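Local coordinates for putative sugar ABC transporter, substrate-binding protein (Clostridium phytofermentans, PDB 4WZZ) that binds L-rhamnose in the cleft between its two lobes and probably serves as the solute-binding component of a sugar ABC transporter, at residues D99-T102 / C103-A107; I163-A166 / L167-I171; G284-D287 / Q288-C291; N298-Q301 / L302-A306. All blocks are in the same frame, centred on the assembly; numbering follows the deposited sequence.

Contact 1 of 4, residues D99-T102 / C103-A107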
ATOM      1  N   ASP A  99      16.591  -8.142   1.151  1.00 19.83           N
ATOM      2  CA  ASP A  99      15.963  -9.036   2.114  1.00 18.64           C
ATOM      3  C   ASP A  99      14.806  -9.798   1.492  1.00 24.74           C
ATOM      4  O   ASP A  99      14.513 -10.923   1.885  1.00 25.02           O
ATOM      5  CB  ASP A  99      15.525  -8.278   3.372  1.00 20.23           C
ATOM      6  CG  ASP A  99      16.694  -7.916   4.266  1.00 27.96           C
ATOM      7  OD1 ASP A  99      17.808  -8.438   4.025  1.00 25.01           O
ATOM      8  OD2 ASP A  99      16.505  -7.136   5.223  1.00 30.76           O
ATOM      9  N   GLN A 100      14.168  -9.206   0.495  1.00 19.28           N
ATOM     10  CA  GLN A 100      13.097  -9.880  -0.225  1.00 24.66           C
ATOM     11  C   GLN A 100      13.553 -11.010  -1.121  1.00 27.95           C
ATOM     12  O   GLN A 100      12.875 -12.026  -1.254  1.00 26.92           O
ATOM     13  CB  GLN A 100      12.290  -8.879  -1.057  1.00 28.31           C
ATOM     14  CG  GLN A 100      10.938  -8.773  -0.520  1.00 24.42           C
ATOM     15  CD  GLN A 100      10.054  -7.777  -1.203  1.00 19.14           C
ATOM     16  OE1 GLN A 100      10.440  -7.104  -2.172  1.00 17.03           O
ATOM     17  NE2 GLN A 100       8.830  -7.673  -0.691  1.00 19.14           N
ATOM     18  N   ILE A 101      14.692 -10.820  -1.767  1.00 22.12           N
ATOM     19  CA  ILE A 101      15.241 -11.828  -2.629  1.00 23.05           C
ATOM     20  C   ILE A 101      15.534 -13.083  -1.815  1.00 21.87           C
ATOM     21  O   ILE A 101      15.293 -14.197  -2.265  1.00 28.17           O
ATOM     22  CB  ILE A 101      16.507 -11.302  -3.317  1.00 23.05           C
ATOM     23  CG1 ILE A 101      16.109 -10.237  -4.346  1.00 26.29           C
ATOM     24  CG2 ILE A 101      17.235 -12.443  -3.975  1.00 24.49           C
ATOM     25  CD1 ILE A 101      17.246  -9.311  -4.788  1.00 26.57           C
ATOM     26  N   THR A 102      16.029 -12.901  -0.598  1.00 22.48           N
ATOM     27  CA  THR A 102      16.261 -14.032   0.276  1.00 22.36           C
ATOM     28  C   THR A 102      14.951 -14.805   0.477  1.00 22.01           C
ATOM     29  O   THR A 102      14.937 -16.030   0.433  1.00 23.16           O
ATOM     30  CB  THR A 102      16.824 -13.564   1.625  1.00 28.77           C
ATOM     31  OG1 THR A 102      18.085 -12.936   1.395  1.00 30.74           O
ATOM     32  CG2 THR A 102      17.002 -14.729   2.580  1.00 33.18           C
ATOM     33  N   CYS A 103      13.854 -14.084   0.678  1.00 18.68           N
ATOM     34  CA  CYS A 103      12.555 -14.739   0.866  1.00 20.71           C
ATOM     35  C   CYS A 103      12.073 -15.415  -0.413  1.00 18.80           C
ATOM     36  O   CYS A 103      11.488 -16.490  -0.369  1.00 21.39           O
ATOM     37  CB  CYS A 103      11.490 -13.752   1.366  1.00 20.23           C
ATOM     38  SG  CYS A 103      11.846 -13.032   2.980  1.00 19.74           S
ATOM     39  N   ILE A 104      12.281 -14.784  -1.558  1.00 23.57           N
ATOM     40  CA  ILE A 104      11.864 -15.409  -2.812  1.00 19.56           C
ATOM     41  C   ILE A 104      12.600 -16.710  -2.969  1.00 22.79           C
ATOM     42  O   ILE A 104      12.025 -17.740  -3.338  1.00 24.48           O
ATOM     43  CB  ILE A 104      12.161 -14.518  -4.009  1.00 21.49           C
ATOM     44  CG1 ILE A 104      11.313 -13.247  -3.905  1.00 21.30           C
ATOM     45  CG2 ILE A 104      11.888 -15.284  -5.307  1.00 26.34           C
ATOM     46  CD1 ILE A 104      11.842 -12.089  -4.696  1.00 20.22           C
ATOM     47  N   ASN A 105      13.895 -16.665  -2.701  1.00 23.12           N
ATOM     48  CA  ASN A 105      14.705 -17.861  -2.840  1.00 22.69           C
ATOM     49  C   ASN A 105      14.270 -18.975  -1.888  1.00 26.80           C
ATOM     50  O   ASN A 105      14.314 -20.146  -2.258  1.00 25.73           O
ATOM     51  CB  ASN A 105      16.196 -17.538  -2.690  1.00 28.55           C
ATOM     52  CG  ASN A 105      16.740 -16.735  -3.872  1.00 34.20           C
ATOM     53  OD1 ASN A 105      16.221 -16.828  -4.987  1.00 33.91           O
ATOM     54  ND2 ASN A 105      17.788 -15.944  -3.629  1.00 34.67           N
ATOM     55  N   ASN A 106      13.843 -18.606  -0.681  1.00 21.90           N
ATOM     56  CA  ASN A 106      13.326 -19.584   0.270  1.00 23.14           C
ATOM     57  C   ASN A 106      12.042 -20.214  -0.268  1.00 22.75           C
ATOM     58  O   ASN A 106      11.847 -21.423  -0.168  1.00 24.33           O
ATOM     59  CB  ASN A 106      13.040 -18.944   1.632  1.00 29.38           C
ATOM     60  CG  ASN A 106      14.292 -18.759   2.481  1.00 35.05           C
ATOM     61  OD1 ASN A 106      15.389 -19.192   2.116  1.00 41.45           O
ATOM     62  ND2 ASN A 106      14.122 -18.126   3.636  1.00 41.63           N
ATOM     63  N   ALA A 107      11.168 -19.390  -0.843  1.00 21.74           N
ATOM     64  CA  ALA A 107       9.918 -19.901  -1.386  1.00 23.12           C
ATOM     65  C   ALA A 107      10.182 -20.890  -2.513  1.00 24.85           C
ATOM     66  O   ALA A 107       9.575 -21.966  -2.559  1.00 24.26           O
ATOM     67  CB  ALA A 107       9.035 -18.763  -1.870  1.00 23.10           C
TER
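A chi1 of -71° puts CG1 of Ile101 beside the backbone N and leaves its CG2 branch anti to that N, while Asn105, at -70°, has CG beside its own N; one helical turn apart, the two side chains run side by side and point the same way. They meet where CG2 of Ile101 lies 3.6 Å from ND2 of Asn105, a methyl group beside an amide on the outer part of the helix. The amide nitrogen also comes near Ile101 O, but at a poor angle, and Ile101 O instead accepts a hydrogen bond from the backbone N of Asn105 at 2.9 Å.

Ile104 packs against the preceding turn differently: its CG1 sits 3.3 Å from Gln100 O, and its CD1 reaches on to 4.0 Å from Ile101 CA. Gln100 O accepts from Ile104 N at 2.8 Å. The bond from Cys103 N to Asp99 O is weak, whereas Asn106 N reaches Thr102 O at 3.0 Å. Gln100 turns its amide inward, where NE2 donates to Ala118 O and Val61 O and OE1 accepts from Asn120 N, so a buried polar group is well satisfied.

Small or branched apolar residues suit the inner face of helix 97-110: Cys103, Ile104 and Ala107 rest on strand 56-60, Ile104 and Ala107 also on strand 114-117, while Ile104 and Asn105 touch Ala128 of helix 126-134.

Contact 2 of 4, residues I163-A166 / L167-I171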
ATOM      1  N   ILE A 163      -5.767   7.583  -5.460  1.00 11.75           N
ATOM      2  CA  ILE A 163      -5.033   7.858  -4.221  1.00 12.35           C
ATOM      3  C   ILE A 163      -4.353   9.224  -4.348  1.00 11.61           C
ATOM      4  O   ILE A 163      -4.426  10.036  -3.456  1.00 10.51           O
ATOM      5  CB  ILE A 163      -3.993   6.780  -3.962  1.00  9.89           C
ATOM      6  CG1 ILE A 163      -4.681   5.463  -3.598  1.00 11.88           C
ATOM      7  CG2 ILE A 163      -3.005   7.220  -2.880  1.00 12.41           C
ATOM      8  CD1 ILE A 163      -5.381   5.496  -2.245  1.00 19.25           C
ATOM      9  N   ALA A 164      -3.697   9.474  -5.477  1.00 10.88           N
ATOM     10  CA  ALA A 164      -3.026  10.758  -5.664  1.00 10.87           C
ATOM     11  C   ALA A 164      -3.981  11.949  -5.589  1.00 11.18           C
ATOM     12  O   ALA A 164      -3.674  13.000  -4.999  1.00 11.73           O
ATOM     13  CB  ALA A 164      -2.272  10.773  -6.988  1.00 15.09           C
ATOM     14  N   GLN A 165      -5.132  11.796  -6.225  1.00 11.25           N
ATOM     15  CA  GLN A 165      -6.112  12.855  -6.275  1.00 12.27           C
ATOM     16  C   GLN A 165      -6.707  13.110  -4.890  1.00 12.18           C
ATOM     17  O   GLN A 165      -6.846  14.260  -4.454  1.00 13.65           O
ATOM     18  CB  GLN A 165      -7.158  12.487  -7.331  1.00 16.83           C
ATOM     19  CG  GLN A 165      -8.217  13.497  -7.545  1.00 23.00           C
ATOM     20  CD  GLN A 165      -7.697  14.725  -8.237  1.00 32.72           C
ATOM     21  OE1 GLN A 165      -7.174  14.646  -9.356  1.00 28.64           O
ATOM     22  NE2 GLN A 165      -7.839  15.879  -7.583  1.00 34.44           N
ATOM     23  N   ALA A 166      -7.015  12.039  -4.158  1.00 14.86           N
ATOM     24  CA  ALA A 166      -7.548  12.189  -2.805  1.00 12.23           C
ATOM     25  C   ALA A 166      -6.549  12.945  -1.945  1.00 11.02           C
ATOM     26  O   ALA A 166      -6.901  13.858  -1.195  1.00 11.35           O
ATOM     27  CB  ALA A 166      -7.826  10.812  -2.183  1.00 14.36           C
ATOM     28  N   LEU A 167      -5.284  12.552  -2.022  1.00  9.38           N
ATOM     29  CA  LEU A 167      -4.274  13.200  -1.215  1.00  9.14           C
ATOM     30  C   LEU A 167      -4.055  14.655  -1.585  1.00 11.32           C
ATOM     31  O   LEU A 167      -3.938  15.503  -0.711  1.00  9.56           O
ATOM     32  CB  LEU A 167      -2.967  12.395  -1.263  1.00  9.03           C
ATOM     33  CG  LEU A 167      -3.055  11.017  -0.571  1.00 10.45           C
ATOM     34  CD1 LEU A 167      -1.768  10.250  -0.726  1.00 11.74           C
ATOM     35  CD2 LEU A 167      -3.431  11.155   0.897  1.00 11.91           C
HETATM   36  N   MSE A 168      -4.007  14.966  -2.878  1.00 10.59           N
HETATM   37  CA  MSE A 168      -3.791  16.365  -3.270  1.00 10.75           C
HETATM   38  C   MSE A 168      -4.951  17.228  -2.800  1.00 12.72           C
HETATM   39  O   MSE A 168      -4.742  18.340  -2.317  1.00 11.84           O
HETATM   40  CB  MSE A 168      -3.582  16.533  -4.770  1.00 12.60           C
HETATM   41  CG  MSE A 168      -2.208  16.097  -5.265  1.00 12.72           C
HETATM   42 SE   MSE A 168      -0.695  16.866  -4.232  1.00 22.56          SE
HETATM   43  CE  MSE A 168      -1.255  18.741  -4.209  1.00 13.47           C
ATOM     44  N   ASP A 169      -6.175  16.733  -2.959  1.00 14.26           N
ATOM     45  CA  ASP A 169      -7.347  17.490  -2.519  1.00 14.80           C
ATOM     46  C   ASP A 169      -7.331  17.646  -1.006  1.00 10.52           C
ATOM     47  O   ASP A 169      -7.698  18.707  -0.499  1.00 12.69           O
ATOM     48  CB  ASP A 169      -8.649  16.837  -2.992  1.00 16.00           C
ATOM     49  CG  ASP A 169      -8.896  17.026  -4.495  1.00 21.74           C
ATOM     50  OD1 ASP A 169      -8.328  17.975  -5.084  1.00 19.75           O
ATOM     51  OD2 ASP A 169      -9.654  16.223  -5.097  1.00 23.07           O
ATOM     52  N   ALA A 170      -6.862  16.625  -0.278  1.00 11.00           N
ATOM     53  CA  ALA A 170      -6.713  16.737   1.159  1.00 11.25           C
ATOM     54  C   ALA A 170      -5.725  17.811   1.536  1.00 13.23           C
ATOM     55  O   ALA A 170      -5.990  18.649   2.403  1.00 12.53           O
ATOM     56  CB  ALA A 170      -6.290  15.400   1.773  1.00 13.53           C
ATOM     57  N   ILE A 171      -4.571  17.822   0.880  1.00 11.70           N
ATOM     58  CA  ILE A 171      -3.572  18.850   1.179  1.00 10.49           C
ATOM     59  C   ILE A 171      -4.130  20.246   0.907  1.00 11.13           C
ATOM     60  O   ILE A 171      -3.963  21.157   1.709  1.00 13.47           O
ATOM     61  CB  ILE A 171      -2.275  18.607   0.390  1.00 12.53           C
ATOM     62  CG1 ILE A 171      -1.581  17.311   0.865  1.00 12.64           C
ATOM     63  CG2 ILE A 171      -1.339  19.778   0.543  1.00 12.32           C
ATOM     64  CD1 ILE A 171      -0.805  16.617  -0.246  1.00 13.56           C
TER
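Gln165 and Asp169 form an i to i+4 side-chain hydrogen bond on an alpha-helix, part of the alpha/beta fold of a periplasmic binding protein. NE2 of Gln165 donates to OD2 of Asp169 at 3.1 Å, with an N-H...O angle of 162°. The donor's partner lies close to the amide plane, but the nitrogen approaches from above the carboxylate, and the two flat groups are turned 46° from each other. Gln165 has CG anti to its own N and a bend at chi2 (71°), which swings the amide along the helix toward the acid.

On another face, the branched residues Ile163 and Leu167 lie side by side, with CG2 of Ile163 at 3.9 Å from CD1 of Leu167. Ala166, Leu167 and Ala170 all touch the side chain of Phe295 of strand 294-296; the two alanines are small enough to suit a close approach.

In the next shell, Asp169 OD1 takes a salt bridge from Lys208 NZ and a hydrogen bond from Tyr209 OH, which help fix the carboxylate and probably favour its charged form. Met168, present as selenomethionine, and Gln165 both touch Val203 of helix 191-203, and Ile163 touches Trp196, a residue of the rhamnose pocket. Beneath the side-chain hydrogen bond, Asp169 N reaches Gln165 O at 3.0 Å.

Contact 3 of 4, residues G284-D287 / Q288-C291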
ATOM      1  N   GLY A 284      -8.936  14.305  14.266  1.00 13.84           N
ATOM      2  CA  GLY A 284      -9.854  15.285  14.827  1.00 16.37           C
ATOM      3  C   GLY A 284      -9.790  16.578  14.042  1.00 16.73           C
ATOM      4  O   GLY A 284      -8.761  16.906  13.456  1.00 18.75           O
ATOM      5  N   ASP A 285     -10.886  17.331  14.064  1.00 21.60           N
ATOM      6  CA  ASP A 285     -10.945  18.615  13.379  1.00 21.29           C
ATOM      7  C   ASP A 285     -10.871  19.734  14.419  1.00 25.51           C
ATOM      8  O   ASP A 285     -11.837  20.446  14.629  1.00 23.40           O
ATOM      9  CB  ASP A 285     -12.254  18.711  12.575  1.00 22.55           C
ATOM     10  CG  ASP A 285     -12.330  19.966  11.714  1.00 35.69           C
ATOM     11  OD1 ASP A 285     -11.267  20.462  11.276  1.00 37.15           O
ATOM     12  OD2 ASP A 285     -13.470  20.450  11.481  1.00 36.46           O
ATOM     13  N   ASP A 286      -9.728  19.850  15.085  1.00 25.66           N
ATOM     14  CA  ASP A 286      -9.516  20.874  16.095  1.00 21.81           C
ATOM     15  C   ASP A 286      -8.027  21.058  16.301  1.00 23.51           C
ATOM     16  O   ASP A 286      -7.217  20.391  15.648  1.00 20.91           O
ATOM     17  CB  ASP A 286     -10.204  20.515  17.419  1.00 24.43           C
ATOM     18  CG  ASP A 286      -9.742  19.190  17.974  1.00 28.19           C
ATOM     19  OD1 ASP A 286      -8.524  18.912  17.936  1.00 21.73           O
ATOM     20  OD2 ASP A 286     -10.599  18.412  18.448  1.00 38.12           O
ATOM     21  N   ASP A 287      -7.665  21.968  17.202  1.00 18.34           N
ATOM     22  CA  ASP A 287      -6.257  22.321  17.407  1.00 20.12           C
ATOM     23  C   ASP A 287      -5.473  21.270  18.146  1.00 21.58           C
ATOM     24  O   ASP A 287      -4.269  21.414  18.293  1.00 22.34           O
ATOM     25  CB  ASP A 287      -6.117  23.607  18.222  1.00 27.85           C
ATOM     26  CG  ASP A 287      -6.528  24.830  17.467  1.00 37.08           C
ATOM     27  OD1 ASP A 287      -6.675  24.754  16.235  1.00 36.53           O
ATOM     28  OD2 ASP A 287      -6.693  25.881  18.131  1.00 35.12           O
ATOM     29  N   GLN A 288      -6.134  20.231  18.644  1.00 17.12           N
ATOM     30  CA  GLN A 288      -5.437  19.239  19.439  1.00 17.61           C
ATOM     31  C   GLN A 288      -5.128  17.953  18.667  1.00 15.51           C
ATOM     32  O   GLN A 288      -4.506  17.045  19.215  1.00 18.83           O
ATOM     33  CB  GLN A 288      -6.231  18.905  20.711  1.00 20.49           C
ATOM     34  CG  GLN A 288      -6.283  20.050  21.730  1.00 22.62           C
ATOM     35  CD  GLN A 288      -7.261  21.121  21.325  1.00 34.33           C
ATOM     36  OE1 GLN A 288      -8.394  20.824  20.927  1.00 42.18           O
ATOM     37  NE2 GLN A 288      -6.835  22.381  21.408  1.00 41.76           N
ATOM     38  N   HIS A 289      -5.534  17.878  17.398  1.00 13.21           N
ATOM     39  CA  HIS A 289      -5.304  16.680  16.604  1.00 12.33           C
ATOM     40  C   HIS A 289      -4.663  17.098  15.304  1.00 13.40           C
ATOM     41  O   HIS A 289      -5.140  18.016  14.666  1.00 16.26           O
ATOM     42  CB  HIS A 289      -6.622  15.995  16.316  1.00 16.79           C
ATOM     43  CG  HIS A 289      -7.284  15.482  17.543  1.00 17.27           C
ATOM     44  ND1 HIS A 289      -8.046  16.284  18.363  1.00 17.35           N
ATOM     45  CD2 HIS A 289      -7.230  14.268  18.138  1.00 15.67           C
ATOM     46  CE1 HIS A 289      -8.459  15.574  19.397  1.00 21.92           C
ATOM     47  NE2 HIS A 289      -7.984  14.349  19.276  1.00 16.36           N
ATOM     48  N   SER A 290      -3.600  16.417  14.908  1.00 13.22           N
ATOM     49  CA  SER A 290      -2.875  16.826  13.702  1.00 10.28           C
ATOM     50  C   SER A 290      -3.544  16.369  12.417  1.00 12.71           C
ATOM     51  O   SER A 290      -3.307  16.965  11.383  1.00  9.90           O
ATOM     52  CB  SER A 290      -1.442  16.291  13.698  1.00 12.00           C
ATOM     53  OG  SER A 290      -1.461  14.892  13.625  1.00 14.76           O
ATOM     54  N   CYS A 291      -4.380  15.334  12.470  1.00 11.33           N
ATOM     55  CA  CYS A 291      -4.910  14.748  11.249  1.00  9.29           C
ATOM     56  C   CYS A 291      -6.422  14.902  11.124  1.00 11.34           C
ATOM     57  O   CYS A 291      -7.188  14.227  11.797  1.00 13.02           O
ATOM     58  CB  CYS A 291      -4.551  13.262  11.226  1.00 10.16           C
ATOM     59  SG  CYS A 291      -5.132  12.355   9.763  1.00 10.30           S
TER
HETATM   60  O   HOH W   1      -7.245  18.943  12.572  1.00 26.22           O
HETATM   61  O   HOH W   2     -10.003  17.846  21.337  1.00 37.39           O
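At the edge of the His289 ring, in its plane, OD1 of Asp286 lies beside ND1, and a water bound to Asp286 OD2 is also at the edge and in that plane. Gly284 CA approaches the ring obliquely, 3.7 Å from His289 CG. The carboxylate is turned 48° from the imidazole.

His289 ND1 donates to Asp286 OD1 at 2.7 Å, almost straight (177°), and is received on the syn lone pair of that oxygen. The same OD1 of Asp286 accepts from Gln288 N at 2.8 Å, this time on the anti side and well out of the carboxylate plane. Asp286 can serve both because its chi1 of 58° tucks CG between the backbone N and carbonyl carbon, folding the acid back over the type I turn that runs from Asp286 to His289. The turn's own bond, from His289 N to Asp286 O, is weak. At the base of the loop, Gly284 N donates to Cys291 O at 3.0 Å. Glycine suits position 284 because a CB there would point at His289 and run into ring atom CG. Lys269 NZ reaches His289 O and, weakly, Asp286 O.

The short side chain of Asp286 thus ties backbone and ring together in this irregular loop. Since ND1 is the donor, its proton is held at the carboxylate, and the negative charge would probably make protonation of the other ring nitrogen easier.

Contact 4 of 4, residues N298-Q301 / L302-A306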
ATOM      1  N   ASN A 298      -9.169  -1.655   2.694  1.00 14.61           N
ATOM      2  CA  ASN A 298      -9.109  -2.751   3.636  1.00 11.51           C
ATOM      3  C   ASN A 298      -7.958  -3.690   3.293  1.00 12.39           C
ATOM      4  O   ASN A 298      -8.028  -4.404   2.290  1.00 13.15           O
ATOM      5  CB  ASN A 298     -10.448  -3.508   3.651  1.00 12.13           C
ATOM      6  CG  ASN A 298     -10.512  -4.568   4.731  1.00 15.48           C
ATOM      7  OD1 ASN A 298      -9.507  -5.179   5.082  1.00 18.58           O
ATOM      8  ND2 ASN A 298     -11.717  -4.817   5.252  1.00 16.85           N
ATOM      9  N   PRO A 299      -6.899  -3.696   4.121  1.00 12.30           N
ATOM     10  CA  PRO A 299      -5.733  -4.532   3.788  1.00 11.14           C
ATOM     11  C   PRO A 299      -6.030  -6.025   3.863  1.00 11.55           C
ATOM     12  O   PRO A 299      -5.383  -6.835   3.194  1.00 13.82           O
ATOM     13  CB  PRO A 299      -4.687  -4.132   4.825  1.00 15.54           C
ATOM     14  CG  PRO A 299      -5.495  -3.635   5.992  1.00 13.82           C
ATOM     15  CD  PRO A 299      -6.733  -2.995   5.413  1.00 12.46           C
ATOM     16  N   ILE A 300      -6.991  -6.392   4.702  1.00 12.66           N
ATOM     17  CA  ILE A 300      -7.395  -7.783   4.812  1.00 13.10           C
ATOM     18  C   ILE A 300      -8.046  -8.230   3.500  1.00 13.49           C
ATOM     19  O   ILE A 300      -7.736  -9.285   2.948  1.00 16.99           O
ATOM     20  CB  ILE A 300      -8.368  -7.997   5.980  1.00 14.84           C
ATOM     21  CG1 ILE A 300      -7.720  -7.536   7.283  1.00 16.16           C
ATOM     22  CG2 ILE A 300      -8.772  -9.451   6.067  1.00 17.83           C
ATOM     23  CD1 ILE A 300      -8.651  -7.531   8.453  1.00 21.01           C
ATOM     24  N   GLN A 301      -8.947  -7.401   2.985  1.00 14.78           N
ATOM     25  CA  GLN A 301      -9.586  -7.693   1.717  1.00 16.05           C
ATOM     26  C   GLN A 301      -8.609  -7.628   0.548  1.00 13.41           C
ATOM     27  O   GLN A 301      -8.766  -8.385  -0.429  1.00 16.12           O
ATOM     28  CB  GLN A 301     -10.775  -6.754   1.488  1.00 17.57           C
ATOM     29  CG  GLN A 301     -11.909  -7.027   2.465  1.00 22.10           C
ATOM     30  CD  GLN A 301     -13.116  -6.137   2.259  1.00 24.71           C
ATOM     31  OE1 GLN A 301     -12.987  -4.977   1.910  1.00 24.28           O
ATOM     32  NE2 GLN A 301     -14.298  -6.676   2.519  1.00 30.76           N
ATOM     33  N   LEU A 302      -7.585  -6.773   0.639  1.00 13.81           N
ATOM     34  CA  LEU A 302      -6.542  -6.753  -0.383  1.00 13.74           C
ATOM     35  C   LEU A 302      -5.907  -8.137  -0.394  1.00 18.42           C
ATOM     36  O   LEU A 302      -5.700  -8.744  -1.454  1.00 15.05           O
ATOM     37  CB  LEU A 302      -5.490  -5.691  -0.100  1.00 13.26           C
ATOM     38  CG  LEU A 302      -4.303  -5.691  -1.065  1.00 12.97           C
ATOM     39  CD1 LEU A 302      -4.772  -5.418  -2.499  1.00 17.08           C
ATOM     40  CD2 LEU A 302      -3.229  -4.669  -0.688  1.00 12.85           C
ATOM     41  N   GLY A 303      -5.617  -8.647   0.797  1.00 13.87           N
ATOM     42  CA  GLY A 303      -5.062  -9.985   0.909  1.00 14.67           C
ATOM     43  C   GLY A 303      -6.028 -11.037   0.407  1.00 15.91           C
ATOM     44  O   GLY A 303      -5.617 -11.970  -0.296  1.00 16.61           O
ATOM     45  N   ASN A 304      -7.307 -10.905   0.782  1.00 14.91           N
ATOM     46  CA  ASN A 304      -8.339 -11.833   0.311  1.00 15.97           C
ATOM     47  C   ASN A 304      -8.338 -11.909  -1.214  1.00 16.78           C
ATOM     48  O   ASN A 304      -8.350 -12.992  -1.792  1.00 18.37           O
ATOM     49  CB  ASN A 304      -9.757 -11.400   0.705  1.00 19.88           C
ATOM     50  CG  ASN A 304     -10.040 -11.409   2.197  1.00 16.87           C
ATOM     51  OD1 ASN A 304     -11.001 -10.760   2.615  1.00 19.29           O
ATOM     52  ND2 ASN A 304      -9.275 -12.151   2.994  1.00 19.12           N
ATOM     53  N   LEU A 305      -8.381 -10.748  -1.865  1.00 15.65           N
ATOM     54  CA  LEU A 305      -8.546 -10.710  -3.324  1.00 15.70           C
ATOM     55  C   LEU A 305      -7.311 -11.280  -3.996  1.00 17.02           C
ATOM     56  O   LEU A 305      -7.402 -12.007  -4.984  1.00 17.52           O
ATOM     57  CB  LEU A 305      -8.773  -9.266  -3.785  1.00 16.79           C
ATOM     58  CG  LEU A 305      -8.869  -9.087  -5.295  1.00 16.30           C
ATOM     59  CD1 LEU A 305     -10.000  -9.909  -5.865  1.00 19.67           C
ATOM     60  CD2 LEU A 305      -9.049  -7.619  -5.621  1.00 22.25           C
ATOM     61  N   ALA A 306      -6.143 -10.944  -3.463  1.00 17.16           N
ATOM     62  CA  ALA A 306      -4.902 -11.493  -3.986  1.00 17.04           C
ATOM     63  C   ALA A 306      -4.889 -13.011  -3.870  1.00 16.52           C
ATOM     64  O   ALA A 306      -4.361 -13.704  -4.761  1.00 19.05           O
ATOM     65  CB  ALA A 306      -3.701 -10.886  -3.268  1.00 16.67           C
TER
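Asn304 leads back along its helix toward Ile300 and Gln301. Its CB lies 3.4 Å from Gln301 O; its CG follows at 3.2 Å from Ile300 O. At the tip the amide divides: OD1 of Asn304 rests 3.5 Å from Gln301 CA and near Gln301 CG, while ND2 runs beside the CG2 methyl of Ile300 at 4.1 Å. A chi1 of -66° keeps CG beside its own N and turns the amide back over the preceding turn, onto Ile300 O. ND2 is near Ile300 O at a poor angle and instead donates to Gly75 O, which gives this buried amide a partner across the helix interface. The amides of Gln301 and Asn304 cross with their planes 67° apart.

At the start of the helix, Asn298 is the N-cap, a role its short amide suits: OD1 of Asn298 accepts from Gln301 N at 3.1 Å and, weakly, from Ile300 N. Pro299 fits the first turn, where its missing N-H costs no helical bond. From there Leu302 N reaches Asn298 O at 2.9 Å, and Gly303 N reaches Pro299 O.

Helix 299-315 packs on helix 67-82, with Pro299 and Leu302 against Tyr68 of the rhamnose pocket and Asn304 against Val79; Leu302 and Leu305 meet Val155 of strand 154-156, and Ala306 meets strand 138-142.

Overall arrangement
Following the chain from the N terminus, the four contacts come in series, none nested in or crossing another. Contacts 1, 2 and 4 lie within helical turns and close no loop. Contact 1 lies in helix 97-110 against the larger, mixed sheet, and contact 2 in helix 160-174, whose residues touch the four-stranded parallel sheet; their centres lie about 34 Å apart, on opposite sides of the chain's centre. Contact 3 closes a short hairpin-like loop within the connection from helix 276-279 to strand 294-296, with Lys269 and Leu270 of the parallel sheet beside it. Contact 4 opens helix 299-315, which returns the chain to the mixed sheet. Contacts 2 and 4 approach the rhamnose site from different lobes.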